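Local structure of trans-2-enoyl-CoA reductase (Treponema denticola ATCC 35405, 4GGO) at residues Asp30-Thr35 with Ala70-Gly75; Ala128-Glu133 with Glu211-Gln216; Thr177-Pro180 with Leu185-Ile188; Arg271-Val276 with Gly328-Asp333; Ser297-Met302 with Gly306-Cys311. The protein catalyses the NADH-dependent reduction of the carbon-carbon double bond of trans-2-enoyl-CoA substrates such as crotonyl-CoA, a reaction of fatty acid biosynthesis. All blocks are in the same frame, centred on the assembly; numbering follows the deposited sequence.

Interaction 1 (Asp30-Thr35 with Ala70-Gly75); sequences DQIEYT and AAFGYG
Ile32 lies over one face of the Phe72 ring, the main contact between helices 21-38 and 61-74 of the Rossmann-type NAD-binding region. The second of these helices starts directly after the strand 52-56 and the cofactor-binding loop. The helical segments run roughly parallel, 33° apart, with their axes 9.1 Å from each other.

The apolar contacts fall into two groups. In the first, the Ile32 side chain is spread along the ring: CG2 sits 3.7 Å from Phe72 CG, while CD1 reaches 3.7 Å from Phe72 CE2. The CD1 methyl is a CH-pi donor, 4.0 Å from the centroid of the Phe72 ring and offset toward its rim. A nearly straight chain from CA to CD1 (chi2 173°) carries it to the far end of the ring. Phe72 also meets Phe103 edge-to-face and touches Ala106, which places helix 95-110 beside the pair.

In the second group, Thr35 CG2 rests on bare backbone, 3.7 Å from Gly73 CA. Gly73 has no side chain to hold the helices apart, and Thr35 CA and Gly73 CA come to 5.7 Å.

No hydrogen bond links the two segments. Within helix 21-38, Gln31 O accepts both Thr35 N and, at 2.7 Å, Thr35 OG1, which approach from opposite faces of its carbonyl plane; the OG1 bond holds the hydroxyl on its own helix and leaves CG2 turned to Gly73.

Interaction 2 (Ala128-Glu133 with Glu211-Gln216); sequences AQVIEE and ERWIKQ
Trp213 presents the edge of its indole to Val130, whose CG2 methyl stands 3.6 Å from Trp213 CH2 and near the ring plane. Val130 CB lies in that plane too, 4.0 Å from Trp213 CZ3, and the two side chains cross at about a right angle. With CG1 anti to the backbone N (chi1 171°) and CG2 beside it, CG2 is placed against the CH2-CZ3 edge, and CG1 approaches CZ3 less closely. The alpha carbons of Val130 and Trp213 are 10.0 Å apart, and the indole spans the distance between the helices.

Helices 124-136 and 208-219 lie on the same face of the parallel Rossmann sheet, and both Val130 and Trp213 reach down to Leu54 on strand 52-56. The tryptophan is also close to the cofactor site: its side chain is about 4 Å from that of Ala121 and about 5 Å from that of Leu148, both NAD-binding residues. Its NE1 makes a weak hydrogen bond to Ala121 O, and Lys127 adds a cation-pi contact.

Ile131, next to Val130, meets Gln216, about one turn beyond Trp213 on its own helix, but more loosely. Its CD1 methyl is 4.2 Å from Gln216 OE1, a van der Waals approach to the oxygen end of the amide. The other end of that amide is anchored elsewhere, since Gln216 NE2 donates to Asp124 OD1, while Asp124 OD2 pairs with Arg212 NH2.

Interaction 3 (Thr177-Pro180 with Leu185-Ile188); sequences TVDP and LKEI
Thr177 and Lys186 form an antiparallel hydrogen-bonded pair in the beta hairpin of strands 173-178 and 185-190, a two-stranded sheet within the catalytic region. Lys186 N donates to Thr177 O at 2.9 Å in a fairly straight bond (163°), and Thr177 N returns a more bent one (138°) to Lys186 O at 3.0 Å. The same Thr177 oxygen receives a CA-H...O contact from Leu185 CA, 3.3 Å away.

Side chains divide between the two faces. On one, the non-hydrogen-bonded pair Val178 and Leu185 meets through Val178 CB and Leu185 CD2 at 3.7 Å. On the other, Thr177 CG2 touches Lys186 CB at 3.7 Å and Ile188 CG2 at 3.8 Å. This methyl lies between the backbone N and carbonyl carbon of its own residue, with OG1 anti to the N (chi1 -172°), and from there it faces both partners.

Further out, the hairpin leans on its surroundings: Val178 touches Leu371 of helix 371-380, Pro180 O accepts from Arg375 NH1, and Ile188 meets Pro289. The side chain of Ile188 is about 11 Å from that of Tyr244, the probable proton donor. At the turn, Asp179 OD1 accepts from Phe181 N, an Asx turn, and also from Thr182 N. Its other oxygen, OD2, makes a long salt bridge with the extended Lys186 side chain, 4.0 Å from NZ.

Interaction 4 (Arg271-Val276 with Gly328-Asp333); sequences RAFVSV and GTIPVD
Ile330 sits over one face of the Phe273 ring, with its CG2 methyl 4.0 Å above the plane and displaced toward the rim. The two side chains cross at a slant, and Ile330 CD1 extends to 3.9 Å from Phe273 CE2. Val332 comes to the ring from another direction, at about a right angle to the phenylalanine side chain. Its CG1 is 3.8 Å from Phe273 CE1 and equally far from CD1.

Phe273 belongs to strand 270-276, next to the outermost strand 338-339 of the parallel Rossmann sheet, and Ile330 and Val332 belong to the irregular segment leading into that outer strand. Phe273 and Ile330 both touch Ile338, so the segment folds back over the sheet it is about to join.

Arg271 extends the contact toward solvent. Its chain bends at chi3 (-68°), and the guanidinium turns a face to Ile330 CD1, which is 4.1 Å from Arg271 NH1. The orientation of this flat group is fixed in part by NH2, which donates to Gly226 O.

Interaction 5 (Ser297-Met302 with Gly306-Cys311); sequences SLFKVM and GNHEGC
Met302 O faces three successive backbone N-H groups where helix 291-305 gives way to the loop 306-311. Gly306 N is 2.8 Å from this oxygen and Asn307 N is 3.0 Å from it, while His308 N adds a weak bond. Gly306 leaves the helix with positive phi, and the Asn307-to-Met302 bond is a six-to-one bond of the kind found in Schellman C-caps.

The tight side continues through the side chains. Met302 bends at chi3 (76°), which brings its CE to 3.2 Å from Asn307 O. His308 CB is 3.9 Å from Met302 CB, and the imidazole directs an edge toward the face of Phe299 in an offset edge-to-face pair. The planes stand 70° apart, with His308 CE1 3.6 Å from Phe299 CD1. The histidine CG is anti to the backbone N (chi1 174°), which sends the ring back along the helix. The Phe299 side chain is in turn about 4 Å from that of Val281, an NAD-binding residue.

Toward solvent, exposed Gly306 adds little buried surface beyond its backbone bond.

Because main-chain groups supply all these hydrogen bonds, the turn out of the helix is held by the backbone, and the Met302 carbonyl probably has its partial negative charge well compensated.

How the interactions relate
The five contacts are spread over one chain built round a Rossmann-type parallel sheet, without touching. Interactions 1 and 5 come nearest, with about 5 Å between closest atoms; the loop of interaction 5 leads into helix 311-323, which Thr35 of interaction 1 touches. Interactions 2 and 3 are farthest apart, their centres about 42 Å from each other on opposite sides of the chain's centre. Interaction 2 borders the NAD site at Ala121 and Leu148, and interaction 5 borders it at Val281. Interaction 3 stands about 20 Å from interaction 5 between centres. Interaction 4, away from the annotated sites, encloses interaction 5 in sequence and approaches interaction 2 to about 7 Å between nearest atoms.

Interaction 1 (Asp30-Thr35 with Ala70-Gly75)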
# COMPACT_ATOMS: atom_id res chain seq x y z
N ASP A 30 5.89 -0.37 16.08
CA ASP A 30 4.60 0.17 16.49
C ASP A 30 3.44 -0.55 15.81
O ASP A 30 2.39 -0.78 16.41
CB ASP A 30 4.51 1.68 16.21
CG ASP A 30 5.36 2.50 17.16
OD1 ASP A 30 5.86 1.93 18.16
OD2 ASP A 30 5.52 3.71 16.92
N GLN A 31 3.64 -0.92 14.54
CA GLN A 31 2.62 -1.65 13.80
C GLN A 31 2.47 -3.07 14.35
O GLN A 31 1.37 -3.60 14.43
CB GLN A 31 2.96 -1.70 12.31
CG GLN A 31 2.89 -0.34 11.62
CD GLN A 31 3.17 -0.44 10.13
OE1 GLN A 31 2.52 -1.20 9.41
NE2 GLN A 31 4.15 0.33 9.66
N ILE A 32 3.60 -3.67 14.73
CA ILE A 32 3.59 -5.00 15.33
C ILE A 32 2.85 -4.97 16.67
O ILE A 32 2.03 -5.85 16.95
CB ILE A 32 5.02 -5.53 15.55
CG1 ILE A 32 5.73 -5.69 14.21
CG2 ILE A 32 5.00 -6.86 16.29
CD1 ILE A 32 7.19 -6.06 14.33
N GLU A 33 3.13 -3.95 17.48
CA GLU A 33 2.49 -3.82 18.78
C GLU A 33 0.98 -3.65 18.64
O GLU A 33 0.21 -4.22 19.42
CB GLU A 33 3.08 -2.66 19.58
CG GLU A 33 2.45 -2.47 20.95
CD GLU A 33 3.06 -1.32 21.73
OE1 GLU A 33 4.08 -0.76 21.28
OE2 GLU A 33 2.52 -0.98 22.81
N TYR A 34 0.55 -2.87 17.65
CA TYR A 34 -0.87 -2.68 17.40
C TYR A 34 -1.51 -4.00 16.98
O TYR A 34 -2.59 -4.35 17.46
CB TYR A 34 -1.12 -1.62 16.33
CG TYR A 34 -2.59 -1.47 16.00
CD1 TYR A 34 -3.41 -0.63 16.75
CD2 TYR A 34 -3.17 -2.17 14.94
CE1 TYR A 34 -4.75 -0.49 16.46
CE2 TYR A 34 -4.51 -2.03 14.65
CZ TYR A 34 -5.30 -1.19 15.41
OH TYR A 34 -6.64 -1.06 15.12
N THR A 35 -0.85 -4.71 16.08
CA THR A 35 -1.37 -5.96 15.54
C THR A 35 -1.59 -7.01 16.63
O THR A 35 -2.58 -7.73 16.62
CB THR A 35 -0.43 -6.53 14.46
OG1 THR A 35 -0.24 -5.56 13.42
CG2 THR A 35 -1.02 -7.80 13.85
N ALA A 70 -0.24 -10.73 8.95
CA ALA A 70 -0.17 -12.18 8.74
C ALA A 70 0.80 -12.83 9.72
O ALA A 70 0.49 -13.86 10.32
CB ALA A 70 0.23 -12.49 7.31
N ALA A 71 1.97 -12.22 9.87
CA ALA A 71 3.03 -12.80 10.70
C ALA A 71 2.77 -12.64 12.20
O ALA A 71 2.79 -13.61 12.94
CB ALA A 71 4.38 -12.22 10.32
N PHE A 72 2.53 -11.41 12.64
CA PHE A 72 2.45 -11.13 14.07
C PHE A 72 1.04 -11.17 14.63
O PHE A 72 0.84 -11.07 15.84
CB PHE A 72 3.13 -9.80 14.39
CG PHE A 72 4.59 -9.77 14.03
CD1 PHE A 72 5.53 -10.37 14.86
CD2 PHE A 72 5.02 -9.17 12.86
CE1 PHE A 72 6.87 -10.35 14.53
CE2 PHE A 72 6.36 -9.15 12.53
CZ PHE A 72 7.29 -9.74 13.37
N GLY A 73 0.05 -11.32 13.75
CA GLY A 73 -1.33 -11.45 14.18
C GLY A 73 -1.79 -12.89 14.11
O GLY A 73 -2.57 -13.35 14.95
N TYR A 74 -1.31 -13.62 13.11
CA TYR A 74 -1.78 -14.98 12.87
C TYR A 74 -0.67 -16.03 12.98
O TYR A 74 -0.95 -17.23 13.00
CB TYR A 74 -2.48 -15.08 11.51
CG TYR A 74 -3.79 -14.32 11.47
CD1 TYR A 74 -4.98 -14.93 11.85
CD2 TYR A 74 -3.84 -13.00 11.05
CE1 TYR A 74 -6.18 -14.24 11.82
CE2 TYR A 74 -5.04 -12.30 11.01
CZ TYR A 74 -6.20 -12.93 11.40
OH TYR A 74 -7.39 -12.25 11.36
N GLY A 75 0.58 -15.58 13.05
CA GLY A 75 1.71 -16.48 13.21
C GLY A 75 2.13 -17.14 11.91
O GLY A 75 2.81 -18.16 11.91

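Interaction 2 (Ala128-Glu133 with Glu211-Gln216)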
# COMPACT_ATOMS: atom_id res chain seq x y z
N ALA A 128 11.41 -16.64 -9.97
CA ALA A 128 12.13 -17.90 -9.89
C ALA A 128 12.71 -18.12 -8.49
O ALA A 128 12.70 -19.23 -7.97
CB ALA A 128 13.24 -17.95 -10.94
N GLN A 129 13.21 -17.04 -7.89
CA GLN A 129 13.77 -17.11 -6.54
C GLN A 129 12.69 -17.44 -5.52
O GLN A 129 12.94 -18.14 -4.54
CB GLN A 129 14.47 -15.80 -6.18
CG GLN A 129 15.63 -15.44 -7.09
CD GLN A 129 16.36 -14.19 -6.65
OE1 GLN A 129 16.40 -13.86 -5.46
NE2 GLN A 129 16.93 -13.47 -7.61
N VAL A 130 11.48 -16.94 -5.75
CA VAL A 130 10.35 -17.23 -4.88
C VAL A 130 9.96 -18.70 -4.98
O VAL A 130 9.86 -19.39 -3.97
CB VAL A 130 9.12 -16.35 -5.22
CG1 VAL A 130 7.90 -16.83 -4.46
CG2 VAL A 130 9.41 -14.89 -4.92
N ILE A 131 9.76 -19.16 -6.21
CA ILE A 131 9.42 -20.56 -6.47
C ILE A 131 10.46 -21.50 -5.86
O ILE A 131 10.11 -22.50 -5.24
CB ILE A 131 9.32 -20.83 -7.99
CG1 ILE A 131 8.15 -20.04 -8.59
CG2 ILE A 131 9.16 -22.31 -8.26
CD1 ILE A 131 8.07 -20.12 -10.09
N GLU A 132 11.73 -21.16 -6.04
CA GLU A 132 12.83 -21.96 -5.51
C GLU A 132 12.78 -22.07 -3.99
O GLU A 132 12.91 -23.16 -3.43
CB GLU A 132 14.17 -21.38 -5.96
CG GLU A 132 15.39 -22.10 -5.41
CD GLU A 132 16.68 -21.61 -6.02
OE1 GLU A 132 16.63 -20.91 -7.05
OE2 GLU A 132 17.76 -21.92 -5.47
N GLU A 133 12.58 -20.93 -3.33
CA GLU A 133 12.50 -20.91 -1.87
C GLU A 133 11.27 -21.65 -1.37
O GLU A 133 11.32 -22.34 -0.35
CB GLU A 133 12.50 -19.46 -1.36
CG GLU A 133 12.34 -19.32 0.15
CD GLU A 133 13.48 -19.95 0.93
OE1 GLU A 133 14.60 -20.06 0.38
OE2 GLU A 133 13.26 -20.32 2.10
N GLU A 211 -1.35 -11.54 -12.55
CA GLU A 211 -1.77 -12.77 -13.20
C GLU A 211 -0.56 -13.64 -13.55
O GLU A 211 -0.62 -14.86 -13.50
CB GLU A 211 -2.59 -12.46 -14.46
CG GLU A 211 -3.29 -13.67 -15.06
CD GLU A 211 -4.21 -13.29 -16.21
OE1 GLU A 211 -3.93 -12.28 -16.88
OE2 GLU A 211 -5.21 -14.00 -16.43
N ARG A 212 0.54 -12.98 -13.91
CA ARG A 212 1.77 -13.69 -14.23
C ARG A 212 2.33 -14.40 -13.00
O ARG A 212 2.79 -15.54 -13.08
CB ARG A 212 2.82 -12.73 -14.81
CG ARG A 212 3.98 -13.43 -15.51
CD ARG A 212 5.00 -12.42 -16.02
NE ARG A 212 6.08 -13.05 -16.77
CZ ARG A 212 6.14 -13.09 -18.10
NH1 ARG A 212 5.19 -12.53 -18.83
NH2 ARG A 212 7.16 -13.69 -18.70
N TRP A 213 2.27 -13.72 -11.86
CA TRP A 213 2.68 -14.31 -10.59
C TRP A 213 1.85 -15.55 -10.27
O TRP A 213 2.39 -16.59 -9.91
CB TRP A 213 2.56 -13.30 -9.45
CG TRP A 213 3.78 -12.46 -9.23
CD1 TRP A 213 4.01 -11.20 -9.69
CD2 TRP A 213 4.95 -12.83 -8.48
NE1 TRP A 213 5.25 -10.76 -9.28
CE2 TRP A 213 5.84 -11.74 -8.54
CE3 TRP A 213 5.33 -13.98 -7.78
CZ2 TRP A 213 7.09 -11.76 -7.92
CZ3 TRP A 213 6.57 -14.00 -7.16
CH2 TRP A 213 7.43 -12.90 -7.23
N ILE A 214 0.54 -15.42 -10.41
CA ILE A 214 -0.38 -16.51 -10.08
C ILE A 214 -0.21 -17.71 -11.01
O ILE A 214 -0.11 -18.85 -10.55
CB ILE A 214 -1.85 -16.05 -10.11
CG1 ILE A 214 -2.07 -14.91 -9.12
CG2 ILE A 214 -2.78 -17.20 -9.81
CD1 ILE A 214 -1.70 -15.26 -7.69
N LYS A 215 -0.17 -17.45 -12.32
CA LYS A 215 -0.05 -18.52 -13.31
C LYS A 215 1.24 -19.32 -13.17
O LYS A 215 1.25 -20.53 -13.35
CB LYS A 215 -0.19 -17.96 -14.73
CG LYS A 215 -1.59 -17.46 -15.07
CD LYS A 215 -1.63 -16.84 -16.46
CE LYS A 215 -1.45 -17.89 -17.54
NZ LYS A 215 -2.57 -18.87 -17.57
N GLN A 216 2.33 -18.63 -12.84
CA GLN A 216 3.62 -19.29 -12.63
C GLN A 216 3.60 -20.15 -11.37
O GLN A 216 4.10 -21.28 -11.36
CB GLN A 216 4.76 -18.28 -12.57
CG GLN A 216 5.14 -17.68 -13.92
CD GLN A 216 6.47 -16.95 -13.88
OE1 GLN A 216 7.25 -17.11 -12.94
NE2 GLN A 216 6.73 -16.14 -14.89

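Interaction 3 (Thr177-Pro180 with Leu185-Ile188)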
# COMPACT_ATOMS: atom_id res chain seq x y z
N THR A 177 -5.50 22.39 -4.12
CA THR A 177 -4.59 21.50 -3.42
C THR A 177 -3.97 22.28 -2.27
O THR A 177 -4.16 23.49 -2.16
CB THR A 177 -3.47 20.94 -4.33
OG1 THR A 177 -2.74 19.94 -3.62
CG2 THR A 177 -2.52 22.05 -4.74
N VAL A 178 -3.23 21.59 -1.41
CA VAL A 178 -2.62 22.26 -0.27
C VAL A 178 -1.24 21.69 0.03
O VAL A 178 -1.01 20.48 -0.07
CB VAL A 178 -3.53 22.19 0.98
CG1 VAL A 178 -3.68 20.76 1.48
CG2 VAL A 178 -3.01 23.10 2.09
N ASP A 179 -0.30 22.57 0.36
CA ASP A 179 1.02 22.15 0.81
C ASP A 179 0.95 22.05 2.32
O ASP A 179 0.89 23.07 3.01
CB ASP A 179 2.09 23.15 0.36
CG ASP A 179 3.50 22.67 0.64
OD1 ASP A 179 3.79 22.24 1.78
OD2 ASP A 179 4.34 22.72 -0.29
N PRO A 180 0.96 20.82 2.85
CA PRO A 180 0.78 20.55 4.29
C PRO A 180 1.89 21.14 5.15
O PRO A 180 1.70 21.31 6.36
CB PRO A 180 0.81 19.03 4.36
CG PRO A 180 1.59 18.60 3.16
CD PRO A 180 1.21 19.58 2.09
N LEU A 185 -2.70 27.05 -0.05
CA LEU A 185 -3.65 26.50 -1.00
C LEU A 185 -3.25 26.91 -2.41
O LEU A 185 -2.97 28.09 -2.66
CB LEU A 185 -5.06 27.00 -0.72
CG LEU A 185 -5.87 26.36 0.41
CD1 LEU A 185 -7.24 27.01 0.48
CD2 LEU A 185 -6.01 24.86 0.21
N LYS A 186 -3.21 25.95 -3.33
CA LYS A 186 -2.86 26.24 -4.71
C LYS A 186 -3.92 25.73 -5.67
O LYS A 186 -4.88 25.07 -5.27
CB LYS A 186 -1.53 25.58 -5.08
CG LYS A 186 -0.40 25.87 -4.13
CD LYS A 186 0.82 25.06 -4.52
CE LYS A 186 1.90 25.14 -3.47
NZ LYS A 186 3.01 24.19 -3.75
N GLU A 187 -3.74 26.05 -6.94
CA GLU A 187 -4.56 25.49 -8.00
C GLU A 187 -3.66 24.81 -9.02
O GLU A 187 -2.89 25.47 -9.72
CB GLU A 187 -5.40 26.57 -8.67
CG GLU A 187 -6.19 26.08 -9.87
CD GLU A 187 -7.53 26.78 -10.01
OE1 GLU A 187 -8.07 27.23 -8.98
OE2 GLU A 187 -8.04 26.87 -11.14
N ILE A 188 -3.74 23.49 -9.09
CA ILE A 188 -2.90 22.73 -10.01
C ILE A 188 -3.75 21.94 -11.00
O ILE A 188 -4.95 21.76 -10.80
CB ILE A 188 -1.97 21.76 -9.26
CG1 ILE A 188 -2.77 20.63 -8.61
CG2 ILE A 188 -1.16 22.51 -8.22
CD1 ILE A 188 -1.91 19.55 -8.00

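Interaction 4 (Arg271-Val276 with Gly328-Asp333)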
# COMPACT_ATOMS: atom_id res chain seq x y z
N ARG A 271 -9.43 -18.02 -5.03
CA ARG A 271 -10.32 -16.92 -4.67
C ARG A 271 -9.60 -15.58 -4.85
O ARG A 271 -8.88 -15.13 -3.96
CB ARG A 271 -10.82 -17.08 -3.23
CG ARG A 271 -11.78 -18.24 -3.05
CD ARG A 271 -12.24 -18.37 -1.60
NE ARG A 271 -11.16 -18.77 -0.71
CZ ARG A 271 -11.29 -18.96 0.60
NH1 ARG A 271 -12.47 -18.78 1.18
NH2 ARG A 271 -10.25 -19.32 1.33
N ALA A 272 -9.80 -14.96 -6.01
CA ALA A 272 -9.13 -13.71 -6.34
C ALA A 272 -10.06 -12.51 -6.17
O ALA A 272 -11.23 -12.56 -6.57
CB ALA A 272 -8.60 -13.76 -7.76
N PHE A 273 -9.54 -11.45 -5.57
CA PHE A 273 -10.33 -10.23 -5.35
C PHE A 273 -9.49 -8.99 -5.58
O PHE A 273 -8.28 -8.99 -5.34
CB PHE A 273 -10.86 -10.18 -3.92
CG PHE A 273 -11.66 -11.38 -3.51
CD1 PHE A 273 -13.02 -11.44 -3.75
CD2 PHE A 273 -11.05 -12.43 -2.85
CE1 PHE A 273 -13.76 -12.55 -3.36
CE2 PHE A 273 -11.78 -13.54 -2.46
CZ PHE A 273 -13.13 -13.59 -2.71
N VAL A 274 -10.14 -7.93 -6.04
CA VAL A 274 -9.56 -6.60 -5.92
C VAL A 274 -10.04 -6.04 -4.59
O VAL A 274 -11.23 -6.05 -4.31
CB VAL A 274 -10.00 -5.66 -7.06
CG1 VAL A 274 -9.59 -4.23 -6.76
CG2 VAL A 274 -9.42 -6.12 -8.39
N SER A 275 -9.10 -5.60 -3.76
CA SER A 275 -9.46 -4.99 -2.49
C SER A 275 -9.32 -3.48 -2.59
O SER A 275 -8.21 -2.96 -2.75
CB SER A 275 -8.58 -5.53 -1.36
OG SER A 275 -8.96 -4.98 -0.11
N VAL A 276 -10.44 -2.78 -2.50
CA VAL A 276 -10.43 -1.32 -2.56
C VAL A 276 -10.20 -0.77 -1.16
O VAL A 276 -11.05 -0.92 -0.28
CB VAL A 276 -11.74 -0.76 -3.13
CG1 VAL A 276 -11.58 0.73 -3.43
CG2 VAL A 276 -12.13 -1.52 -4.39
N GLY A 328 -17.23 -17.34 7.95
CA GLY A 328 -16.59 -18.00 6.83
C GLY A 328 -16.85 -17.37 5.47
O GLY A 328 -16.49 -17.93 4.44
N THR A 329 -17.47 -16.19 5.47
CA THR A 329 -17.75 -15.49 4.22
C THR A 329 -16.68 -14.45 3.92
O THR A 329 -15.89 -14.09 4.79
CB THR A 329 -19.12 -14.79 4.26
OG1 THR A 329 -19.05 -13.64 5.11
CG2 THR A 329 -20.20 -15.73 4.77
N ILE A 330 -16.66 -13.97 2.68
CA ILE A 330 -15.83 -12.85 2.30
C ILE A 330 -16.71 -11.80 1.63
O ILE A 330 -17.00 -11.90 0.44
CB ILE A 330 -14.68 -13.26 1.35
CG1 ILE A 330 -13.79 -14.31 2.01
CG2 ILE A 330 -13.85 -12.05 0.96
CD1 ILE A 330 -12.61 -14.73 1.16
N PRO A 331 -17.17 -10.81 2.41
CA PRO A 331 -18.08 -9.77 1.94
C PRO A 331 -17.49 -8.98 0.78
O PRO A 331 -16.35 -8.53 0.85
CB PRO A 331 -18.24 -8.86 3.17
CG PRO A 331 -17.92 -9.74 4.33
CD PRO A 331 -16.84 -10.65 3.84
N VAL A 332 -18.27 -8.83 -0.28
CA VAL A 332 -17.85 -8.08 -1.46
C VAL A 332 -18.99 -7.19 -1.93
O VAL A 332 -20.15 -7.43 -1.58
CB VAL A 332 -17.45 -9.03 -2.61
CG1 VAL A 332 -16.15 -9.75 -2.28
CG2 VAL A 332 -18.57 -10.02 -2.89
N ASP A 333 -18.66 -6.17 -2.71
CA ASP A 333 -19.70 -5.33 -3.29
C ASP A 333 -20.36 -6.04 -4.47
O ASP A 333 -20.09 -7.21 -4.74
CB ASP A 333 -19.16 -3.96 -3.71
CG ASP A 333 -18.02 -4.04 -4.71
OD1 ASP A 333 -17.79 -5.11 -5.31
OD2 ASP A 333 -17.34 -3.00 -4.91

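Interaction 5 (Ser297-Met302 with Gly306-Cys311)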
# COMPACT_ATOMS: atom_id res chain seq x y z
N SER A 297 -8.61 16.86 4.68
CA SER A 297 -9.97 17.05 5.14
C SER A 297 -10.56 15.73 5.63
O SER A 297 -11.29 15.70 6.62
CB SER A 297 -10.84 17.63 4.02
OG SER A 297 -10.27 18.84 3.52
N LEU A 298 -10.24 14.65 4.92
CA LEU A 298 -10.73 13.32 5.27
C LEU A 298 -10.18 12.89 6.63
O LEU A 298 -10.92 12.37 7.46
CB LEU A 298 -10.32 12.30 4.21
CG LEU A 298 -10.86 10.88 4.39
CD1 LEU A 298 -12.36 10.83 4.15
CD2 LEU A 298 -10.13 9.90 3.48
N PHE A 299 -8.89 13.11 6.84
CA PHE A 299 -8.25 12.78 8.11
C PHE A 299 -8.92 13.54 9.25
O PHE A 299 -9.18 12.98 10.32
CB PHE A 299 -6.75 13.11 8.08
CG PHE A 299 -5.95 12.27 7.12
CD1 PHE A 299 -6.51 11.17 6.49
CD2 PHE A 299 -4.63 12.58 6.86
CE1 PHE A 299 -5.77 10.40 5.61
CE2 PHE A 299 -3.88 11.81 5.98
CZ PHE A 299 -4.45 10.72 5.35
N LYS A 300 -9.21 14.81 9.01
CA LYS A 300 -9.85 15.66 10.01
C LYS A 300 -11.23 15.13 10.38
O LYS A 300 -11.54 14.96 11.56
CB LYS A 300 -9.97 17.09 9.48
CG LYS A 300 -10.53 18.08 10.48
CD LYS A 300 -9.59 18.25 11.66
CE LYS A 300 -9.99 19.44 12.52
NZ LYS A 300 -9.01 19.68 13.61
N VAL A 301 -12.05 14.87 9.37
CA VAL A 301 -13.41 14.39 9.58
C VAL A 301 -13.44 13.02 10.25
O VAL A 301 -14.18 12.81 11.21
CB VAL A 301 -14.18 14.33 8.24
CG1 VAL A 301 -15.52 13.64 8.43
CG2 VAL A 301 -14.37 15.73 7.68
N MET A 302 -12.63 12.09 9.76
CA MET A 302 -12.67 10.72 10.25
C MET A 302 -12.08 10.57 11.66
O MET A 302 -12.51 9.71 12.42
CB MET A 302 -12.01 9.76 9.26
CG MET A 302 -12.71 9.73 7.91
SD MET A 302 -12.13 8.44 6.79
CE MET A 302 -12.92 6.99 7.51
N GLY A 306 -14.22 9.16 14.60
CA GLY A 306 -13.70 7.99 15.28
C GLY A 306 -13.48 6.79 14.37
O GLY A 306 -13.20 5.69 14.85
N ASN A 307 -13.59 7.00 13.07
CA ASN A 307 -13.39 5.91 12.11
C ASN A 307 -12.15 6.07 11.23
O ASN A 307 -12.04 5.44 10.18
CB ASN A 307 -14.64 5.70 11.24
CG ASN A 307 -15.02 6.94 10.45
OD1 ASN A 307 -14.35 7.97 10.53
ND2 ASN A 307 -16.09 6.84 9.68
N HIS A 308 -11.21 6.91 11.67
CA HIS A 308 -9.96 7.07 10.94
C HIS A 308 -9.10 5.82 11.03
O HIS A 308 -9.03 5.18 12.08
CB HIS A 308 -9.17 8.27 11.46
CG HIS A 308 -7.81 8.41 10.84
ND1 HIS A 308 -7.63 8.76 9.52
CD2 HIS A 308 -6.57 8.21 11.35
CE1 HIS A 308 -6.33 8.80 9.25
NE2 HIS A 308 -5.67 8.46 10.34
N GLU A 309 -8.44 5.48 9.93
CA GLU A 309 -7.54 4.33 9.89
C GLU A 309 -6.26 4.67 9.14
O GLU A 309 -6.27 5.44 8.18
CB GLU A 309 -8.22 3.15 9.21
CG GLU A 309 -9.36 2.52 10.00
CD GLU A 309 -10.03 1.40 9.23
OE1 GLU A 309 -10.53 1.66 8.12
OE2 GLU A 309 -10.04 0.25 9.73
N GLY A 310 -5.15 4.08 9.59
CA GLY A 310 -3.91 4.10 8.84
C GLY A 310 -3.77 2.75 8.17
O GLY A 310 -4.73 1.99 8.09
N CYS A 311 -2.57 2.44 7.69
CA CYS A 311 -2.33 1.18 6.99
C CYS A 311 -2.59 -0.04 7.87
O CYS A 311 -3.31 -0.96 7.47
CB CYS A 311 -0.90 1.13 6.45
SG CYS A 311 -0.58 2.38 5.20